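Local coordinates for putative metalloprotease II (Bacteroides fragilis, PDB 4ON1), which probably acts as a zinc-dependent endopeptidase of the fragilysin family, encoded in the pathogenicity island of the bacterium, at residues A[215-227]-A[323-336]. Sequence-based numbering, arbitrary orientation.
Sequences SLEHDITSQIQAV and TTSSSHPYTLAHEI. With ZN (zinc ion), chain C.
Q223 reaches from helix 217-227 into the bend that leads to helix 331-336, and both ends of its amide are used there. CG lies anti to the carbonyl carbon and the chain then bends at chi2 (-84°), which turns the amide toward the 328-332 backbone. NE2 gives a nearly straight hydrogen bond to H328 O (2.9 Å, 170°); the acceptor lies in the amide plane, whereas NE2 sits above the carbonyl plane of H328. A weak second bond runs from NE2 to T324 O. OE1 accepts from L332 N in the first turn of helix 331-336 (3.1 Å), and A333 N donates to water 4, which lies within hydrogen-bonding distance of OE1. With both ends bonded, the rotation of this buried amide is fixed.

Nearer the start of helix 217-227, S326 OG donates to D219 OD1 (2.9 Å) on the syn side, tilted out of the carboxylate plane, while waters 1 and 3 both donate to OD2. S215 OG donates to T324 OG1 (2.9 Å), and T324 CG2 lies against I220 CG1.

Farther along, the contact turns apolar. The methyl of A226 meets Y330 CD1 (3.6 Å) obliquely. L332 CG, anti to its own backbone N, approaches V227 CG2 (3.7 Å), whose other branch, CG1, touches I336 CD1, the two side chains crossing at about a right angle. The axes of segments 217-227 and 331-336 approach to 7.9 Å with a signed crossing angle of -47°. The H334 side chain starts off away from helix 217-227 and binds zinc through NE2. H334 and H338 are the histidines of the HExxH helix of a metzincin-type protease, packed here against helix 217-227; H344 and D176 complete the site, the aspartate ligand being consistent with a latent form.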
ATOM      1  N   SER A 215       0.465  -9.374   8.654  1.00 16.24           N
ATOM      2  CA  SER A 215       0.763  -8.193   7.835  1.00 14.76           C
ATOM      3  C   SER A 215       2.024  -7.501   8.343  1.00 22.77           C
ATOM      4  O   SER A 215       2.110  -7.163   9.524  1.00 17.00           O
ATOM      5  CB  SER A 215      -0.406  -7.210   7.846  1.00 16.97           C
ATOM      6  OG  SER A 215      -1.437  -7.644   6.980  1.00 16.80           O
ATOM      7  N   LEU A 216       2.997  -7.292   7.456  1.00 15.04           N
ATOM      8  CA  LEU A 216       4.245  -6.647   7.840  1.00 17.75           C
ATOM      9  C   LEU A 216       4.107  -5.128   7.798  1.00 21.89           C
ATOM     10  O   LEU A 216       3.460  -4.589   6.905  1.00 12.75           O
ATOM     11  CB  LEU A 216       5.382  -7.099   6.923  1.00 19.34           C
ATOM     12  CG  LEU A 216       5.581  -8.609   6.783  1.00 22.79           C
ATOM     13  CD1 LEU A 216       6.782  -8.917   5.874  1.00 19.85           C
ATOM     14  CD2 LEU A 216       5.735  -9.277   8.153  1.00 15.17           C
ATOM     15  N   GLU A 217       4.730  -4.446   8.760  1.00 13.04           N
ATOM     16  CA  GLU A 217       4.607  -2.993   8.885  1.00 18.58           C
ATOM     17  C   GLU A 217       4.874  -2.248   7.575  1.00 18.77           C
ATOM     18  O   GLU A 217       4.056  -1.430   7.148  1.00 13.69           O
ATOM     19  CB  GLU A 217       5.560  -2.483   9.976  1.00 21.05           C
ATOM     20  CG  GLU A 217       5.361  -3.136  11.339  1.00 32.19           C
ATOM     21  CD  GLU A 217       6.232  -4.361  11.529  1.00 35.65           C
ATOM     22  OE1 GLU A 217       5.994  -5.353  10.811  1.00 25.96           O
ATOM     23  OE2 GLU A 217       7.157  -4.337  12.374  1.00 23.70           O
ATOM     24  N   HIS A 218       5.998  -2.543   6.926  1.00 13.38           N
ATOM     25  CA  HIS A 218       6.363  -1.848   5.694  1.00 13.56           C
ATOM     26  C   HIS A 218       5.461  -2.230   4.519  1.00 12.80           C
ATOM     27  O   HIS A 218       5.289  -1.447   3.590  1.00 15.53           O
ATOM     28  CB  HIS A 218       7.818  -2.134   5.324  1.00 15.02           C
ATOM     29  CG  HIS A 218       8.043  -3.527   4.841  1.00 21.35           C
ATOM     30  ND1 HIS A 218       8.204  -4.595   5.698  1.00 15.89           N
ATOM     31  CD2 HIS A 218       8.097  -4.036   3.587  1.00 15.79           C
ATOM     32  CE1 HIS A 218       8.368  -5.699   4.993  1.00 22.73           C
ATOM     33  NE2 HIS A 218       8.304  -5.389   3.708  1.00 23.75           N
ATOM     34  N   ASP A 219       4.913  -3.442   4.536  1.00 16.28           N
ATOM     35  CA  ASP A 219       3.959  -3.836   3.499  1.00 14.30           C
ATOM     36  C   ASP A 219       2.693  -2.980   3.551  1.00 16.32           C
ATOM     37  O   ASP A 219       2.177  -2.558   2.518  1.00 18.31           O
ATOM     38  CB  ASP A 219       3.576  -5.314   3.630  1.00 12.09           C
ATOM     39  CG  ASP A 219       4.609  -6.244   3.017  1.00 28.17           C
ATOM     40  OD1 ASP A 219       5.311  -5.820   2.071  1.00 27.72           O
ATOM     41  OD2 ASP A 219       4.706  -7.405   3.470  1.00 23.92           O
ATOM     42  N   ILE A 220       2.198  -2.726   4.757  1.00 12.26           N
ATOM     43  CA  ILE A 220       0.988  -1.926   4.918  1.00 13.34           C
ATOM     44  C   ILE A 220       1.177  -0.536   4.323  1.00 12.03           C
ATOM     45  O   ILE A 220       0.324  -0.044   3.580  1.00 12.93           O
ATOM     46  CB  ILE A 220       0.588  -1.821   6.400  1.00 15.25           C
ATOM     47  CG1 ILE A 220       0.272  -3.219   6.943  1.00 15.57           C
ATOM     48  CG2 ILE A 220      -0.622  -0.914   6.573  1.00 12.23           C
ATOM     49  CD1 ILE A 220       0.037  -3.263   8.446  1.00 17.52           C
ATOM     50  N   THR A 221       2.299   0.103   4.644  1.00 10.15           N
ATOM     51  CA  THR A 221       2.525   1.455   4.146  1.00 14.42           C
ATOM     52  C   THR A 221       2.937   1.438   2.671  1.00 17.25           C
ATOM     53  O   THR A 221       2.709   2.410   1.960  1.00 14.05           O
ATOM     54  CB  THR A 221       3.556   2.205   4.996  1.00 17.78           C
ATOM     55  OG1 THR A 221       4.731   1.402   5.159  1.00 14.15           O
ATOM     56  CG2 THR A 221       2.949   2.509   6.387  1.00 11.72           C
ATOM     57  N   SER A 222       3.514   0.335   2.197  1.00 12.78           N
ATOM     58  CA  SER A 222       3.725   0.185   0.752  1.00 17.95           C
ATOM     59  C   SER A 222       2.387   0.085   0.015  1.00 11.38           C
ATOM     60  O   SER A 222       2.227   0.667  -1.058  1.00 14.76           O
ATOM     61  CB  SER A 222       4.580  -1.045   0.428  1.00 16.07           C
ATOM     62  OG  SER A 222       5.904  -0.890   0.903  1.00 24.64           O
ATOM     63  N   GLN A 223       1.425  -0.639   0.588  1.00 10.11           N
ATOM     64  CA  GLN A 223       0.079  -0.693   0.011  1.00 17.94           C
ATOM     65  C   GLN A 223      -0.575   0.688   0.011  1.00 19.44           C
ATOM     66  O   GLN A 223      -1.262   1.065  -0.943  1.00 11.20           O
ATOM     67  CB  GLN A 223      -0.809  -1.670   0.779  1.00  9.04           C
ATOM     68  CG  GLN A 223      -0.381  -3.138   0.712  1.00 13.77           C
ATOM     69  CD  GLN A 223      -0.892  -3.833  -0.534  1.00 16.06           C
ATOM     70  OE1 GLN A 223      -1.863  -3.390  -1.146  1.00 18.22           O
ATOM     71  NE2 GLN A 223      -0.263  -4.947  -0.897  1.00 17.44           N
ATOM     72  N   ILE A 224      -0.355   1.430   1.094  1.00 13.83           N
ATOM     73  CA  ILE A 224      -0.904   2.773   1.258  1.00 11.18           C
ATOM     74  C   ILE A 224      -0.347   3.733   0.217  1.00 12.69           C
ATOM     75  O   ILE A 224      -1.060   4.592  -0.306  1.00 11.40           O
ATOM     76  CB  ILE A 224      -0.595   3.333   2.660  1.00 12.46           C
ATOM     77  CG1 ILE A 224      -1.497   2.688   3.712  1.00 13.70           C
ATOM     78  CG2 ILE A 224      -0.755   4.833   2.693  1.00  8.80           C
ATOM     79  CD1 ILE A 224      -1.047   3.005   5.139  1.00 10.96           C
ATOM     80  N   GLN A 225       0.943   3.591  -0.062  1.00  9.82           N
ATOM     81  CA  GLN A 225       1.603   4.408  -1.062  1.00 18.41           C
ATOM     82  C   GLN A 225       0.908   4.256  -2.419  1.00 16.01           C
ATOM     83  O   GLN A 225       0.660   5.239  -3.118  1.00 13.16           O
ATOM     84  CB  GLN A 225       3.075   4.014  -1.155  1.00 11.47           C
ATOM     85  CG  GLN A 225       3.860   4.741  -2.210  1.00 21.38           C
ATOM     86  CD  GLN A 225       4.733   5.813  -1.615  1.00 41.89           C
ATOM     87  OE1 GLN A 225       5.804   5.535  -1.056  1.00 28.82           O
ATOM     88  NE2 GLN A 225       4.276   7.054  -1.718  1.00 23.53           N
ATOM     89  N   ALA A 226       0.581   3.017  -2.773  1.00 12.56           N
ATOM     90  CA  ALA A 226      -0.145   2.747  -4.012  1.00 17.38           C
ATOM     91  C   ALA A 226      -1.549   3.362  -4.002  1.00 15.32           C
ATOM     92  O   ALA A 226      -1.984   3.926  -5.011  1.00 14.82           O
ATOM     93  CB  ALA A 226      -0.219   1.256  -4.261  1.00 11.23           C
ATOM     94  N   VAL A 227      -2.249   3.276  -2.869  1.00 11.99           N
ATOM     95  CA  VAL A 227      -3.547   3.932  -2.759  1.00 15.67           C
ATOM     96  C   VAL A 227      -3.386   5.414  -3.034  1.00 16.20           C
ATOM     97  O   VAL A 227      -4.139   6.000  -3.815  1.00 12.07           O
ATOM     98  CB  VAL A 227      -4.179   3.780  -1.368  1.00 12.30           C
ATOM     99  CG1 VAL A 227      -5.538   4.481  -1.337  1.00 14.95           C
ATOM    100  CG2 VAL A 227      -4.326   2.309  -0.993  1.00  9.55           C
ATOM    101  N   THR A 323      -5.258  -8.426   1.297  1.00 10.59           N
ATOM    102  CA  THR A 323      -3.912  -8.913   1.558  1.00 14.76           C
ATOM    103  C   THR A 323      -2.950  -7.726   1.586  1.00 16.98           C
ATOM    104  O   THR A 323      -3.250  -6.663   1.033  1.00 12.62           O
ATOM    105  CB  THR A 323      -3.458  -9.923   0.492  1.00 14.06           C
ATOM    106  OG1 THR A 323      -2.235 -10.559   0.905  1.00 14.40           O
ATOM    107  CG2 THR A 323      -3.269  -9.227  -0.850  1.00 13.24           C
ATOM    108  N   THR A 324      -1.813  -7.881   2.254  1.00 15.17           N
ATOM    109  CA  THR A 324      -0.775  -6.849   2.200  1.00 15.66           C
ATOM    110  C   THR A 324       0.491  -7.391   1.553  1.00 23.54           C
ATOM    111  O   THR A 324       1.500  -6.690   1.478  1.00 21.64           O
ATOM    112  CB  THR A 324      -0.413  -6.308   3.590  1.00 10.12           C
ATOM    113  OG1 THR A 324      -0.055  -7.403   4.446  1.00 10.48           O
ATOM    114  CG2 THR A 324      -1.587  -5.564   4.179  1.00 12.22           C
ATOM    115  N   SER A 325       0.434  -8.644   1.108  1.00 15.97           N
ATOM    116  CA  SER A 325       1.597  -9.323   0.540  1.00 25.49           C
ATOM    117  C   SER A 325       2.249  -8.528  -0.593  1.00 26.89           C
ATOM    118  O   SER A 325       1.564  -7.968  -1.451  1.00 13.48           O
ATOM    119  CB  SER A 325       1.197 -10.713   0.027  1.00 17.04           C
ATOM    120  OG  SER A 325       2.250 -11.282  -0.728  1.00 32.68           O
ATOM    121  N   SER A 326       3.581  -8.491  -0.576  1.00 24.23           N
ATOM    122  CA  SER A 326       4.390  -7.870  -1.626  1.00 31.81           C
ATOM    123  C   SER A 326       4.095  -8.424  -3.017  1.00 26.61           C
ATOM    124  O   SER A 326       4.302  -7.745  -4.018  1.00 30.83           O
ATOM    125  CB  SER A 326       5.882  -8.069  -1.322  1.00 36.98           C
ATOM    126  OG  SER A 326       6.217  -7.586  -0.032  1.00 61.36           O
ATOM    127  N   SER A 327       3.636  -9.672  -3.067  1.00 22.53           N
ATOM    128  CA  SER A 327       3.244 -10.319  -4.315  1.00 28.01           C
ATOM    129  C   SER A 327       1.991  -9.694  -4.897  1.00 18.66           C
ATOM    130  O   SER A 327       1.688  -9.889  -6.070  1.00 20.84           O
ATOM    131  CB  SER A 327       3.021 -11.815  -4.102  1.00 29.32           C
ATOM    132  OG  SER A 327       4.186 -12.418  -3.576  1.00 56.58           O
ATOM    133  N   HIS A 328       1.241  -8.983  -4.059  1.00 15.36           N
ATOM    134  CA  HIS A 328       0.014  -8.321  -4.500  1.00 20.18           C
ATOM    135  C   HIS A 328       0.001  -6.859  -4.080  1.00 17.18           C
ATOM    136  O   HIS A 328      -0.837  -6.443  -3.269  1.00 15.74           O
ATOM    137  CB  HIS A 328      -1.204  -9.048  -3.933  1.00 17.55           C
ATOM    138  CG  HIS A 328      -1.262 -10.491  -4.316  1.00 24.55           C
ATOM    139  ND1 HIS A 328      -1.752 -10.918  -5.533  1.00 30.12           N
ATOM    140  CD2 HIS A 328      -0.881 -11.609  -3.652  1.00 26.91           C
ATOM    141  CE1 HIS A 328      -1.676 -12.233  -5.598  1.00 28.51           C
ATOM    142  NE2 HIS A 328      -1.152 -12.678  -4.469  1.00 28.39           N
ATOM    143  N   PRO A 329       0.928  -6.069  -4.640  1.00 18.39           N
ATOM    144  CA  PRO A 329       1.238  -4.736  -4.108  1.00 13.06           C
ATOM    145  C   PRO A 329       0.140  -3.682  -4.260  1.00 18.53           C
ATOM    146  O   PRO A 329       0.227  -2.661  -3.585  1.00 20.97           O
ATOM    147  CB  PRO A 329       2.478  -4.329  -4.911  1.00 14.69           C
ATOM    148  CG  PRO A 329       2.320  -5.053  -6.231  1.00 24.47           C
ATOM    149  CD  PRO A 329       1.709  -6.387  -5.854  1.00 15.27           C
ATOM    150  N   TYR A 330      -0.857  -3.893  -5.114  1.00 15.77           N
ATOM    151  CA  TYR A 330      -1.832  -2.833  -5.367  1.00 17.77           C
ATOM    152  C   TYR A 330      -3.243  -3.241  -4.956  1.00 18.79           C
ATOM    153  O   TYR A 330      -4.223  -2.595  -5.340  1.00 17.15           O
ATOM    154  CB  TYR A 330      -1.808  -2.442  -6.849  1.00 17.12           C
ATOM    155  CG  TYR A 330      -0.425  -2.104  -7.351  1.00 17.30           C
ATOM    156  CD1 TYR A 330       0.461  -1.380  -6.561  1.00 16.02           C
ATOM    157  CD2 TYR A 330       0.008  -2.540  -8.595  1.00 20.31           C
ATOM    158  CE1 TYR A 330       1.734  -1.078  -7.005  1.00 15.86           C
ATOM    159  CE2 TYR A 330       1.280  -2.247  -9.053  1.00 24.48           C
ATOM    160  CZ  TYR A 330       2.134  -1.512  -8.253  1.00 17.45           C
ATOM    161  OH  TYR A 330       3.396  -1.212  -8.697  1.00 26.63           O
ATOM    162  N   THR A 331      -3.342  -4.322  -4.185  1.00 10.99           N
ATOM    163  CA  THR A 331      -4.640  -4.909  -3.865  1.00 17.88           C
ATOM    164  C   THR A 331      -5.468  -3.990  -2.985  1.00 14.58           C
ATOM    165  O   THR A 331      -6.683  -3.868  -3.169  1.00 13.41           O
ATOM    166  CB  THR A 331      -4.481  -6.271  -3.172  1.00 18.47           C
ATOM    167  OG1 THR A 331      -3.844  -7.170  -4.076  1.00 22.46           O
ATOM    168  CG2 THR A 331      -5.838  -6.847  -2.775  1.00 12.68           C
ATOM    169  N   LEU A 332      -4.816  -3.328  -2.036  1.00  9.49           N
ATOM    170  CA  LEU A 332      -5.525  -2.376  -1.197  1.00 10.79           C
ATOM    171  C   LEU A 332      -6.084  -1.234  -2.054  1.00 16.39           C
ATOM    172  O   LEU A 332      -7.252  -0.858  -1.929  1.00 13.54           O
ATOM    173  CB  LEU A 332      -4.606  -1.827  -0.097  1.00  8.04           C
ATOM    174  CG  LEU A 332      -5.278  -0.807   0.826  1.00 17.44           C
ATOM    175  CD1 LEU A 332      -6.492  -1.425   1.533  1.00 13.03           C
ATOM    176  CD2 LEU A 332      -4.291  -0.227   1.845  1.00 10.60           C
ATOM    177  N   ALA A 333      -5.253  -0.701  -2.944  1.00 13.32           N
ATOM    178  CA  ALA A 333      -5.686   0.394  -3.804  1.00 13.38           C
ATOM    179  C   ALA A 333      -6.835  -0.037  -4.710  1.00 15.64           C
ATOM    180  O   ALA A 333      -7.753   0.742  -4.981  1.00 14.16           O
ATOM    181  CB  ALA A 333      -4.515   0.911  -4.638  1.00 11.74           C
ATOM    182  N   HIS A 334      -6.765  -1.276  -5.189  1.00  9.80           N
ATOM    183  CA  HIS A 334      -7.803  -1.842  -6.051  1.00 15.64           C
ATOM    184  C   HIS A 334      -9.147  -1.940  -5.311  1.00 15.83           C
ATOM    185  O   HIS A 334     -10.178  -1.478  -5.806  1.00 15.04           O
ATOM    186  CB  HIS A 334      -7.357  -3.218  -6.568  1.00 15.15           C
ATOM    187  CG  HIS A 334      -8.339  -3.882  -7.483  1.00 15.37           C
ATOM    188  ND1 HIS A 334      -8.178  -3.911  -8.851  1.00 16.31           N
ATOM    189  CD2 HIS A 334      -9.483  -4.563  -7.224  1.00 13.81           C
ATOM    190  CE1 HIS A 334      -9.183  -4.568  -9.398  1.00 21.64           C
ATOM    191  NE2 HIS A 334      -9.990  -4.978  -8.434  1.00 13.68           N
ATOM    192  N   GLU A 335      -9.131  -2.524  -4.118  1.00 13.82           N
ATOM    193  CA  GLU A 335     -10.348  -2.638  -3.313  1.00 17.00           C
ATOM    194  C   GLU A 335     -10.932  -1.263  -3.002  1.00 15.83           C
ATOM    195  O   GLU A 335     -12.138  -1.048  -3.112  1.00 14.83           O
ATOM    196  CB  GLU A 335     -10.066  -3.398  -2.013  1.00 15.05           C
ATOM    197  N   ILE A 336     -10.073  -0.331  -2.605  1.00 10.24           N
ATOM    198  CA  ILE A 336     -10.535   1.017  -2.299  1.00  8.47           C
ATOM    199  C   ILE A 336     -11.085   1.670  -3.571  1.00 16.02           C
ATOM    200  O   ILE A 336     -12.052   2.441  -3.521  1.00 12.48           O
ATOM    201  CB  ILE A 336      -9.405   1.869  -1.666  1.00 13.56           C
ATOM    202  CG1 ILE A 336      -9.261   1.513  -0.182  1.00 14.15           C
ATOM    203  CG2 ILE A 336      -9.670   3.364  -1.813  1.00 10.56           C
ATOM    204  CD1 ILE A 336      -8.016   2.100   0.494  1.00 12.28           C
TER
HETATM  205 ZN    ZN C 400     -11.795  -5.874  -8.453  1.00 19.88          ZN
HETATM  206  O   HOH W   1       2.485  -8.360   4.671  1.00 11.43           O
HETATM  207  O   HOH W   2       2.779  -4.697   0.212  1.00 20.72           O
HETATM  208  O   HOH W   3       5.102  -9.391   1.797  1.00 36.56           O
HETATM  209  O   HOH W   4      -2.441  -0.938  -2.524  1.00 16.43           O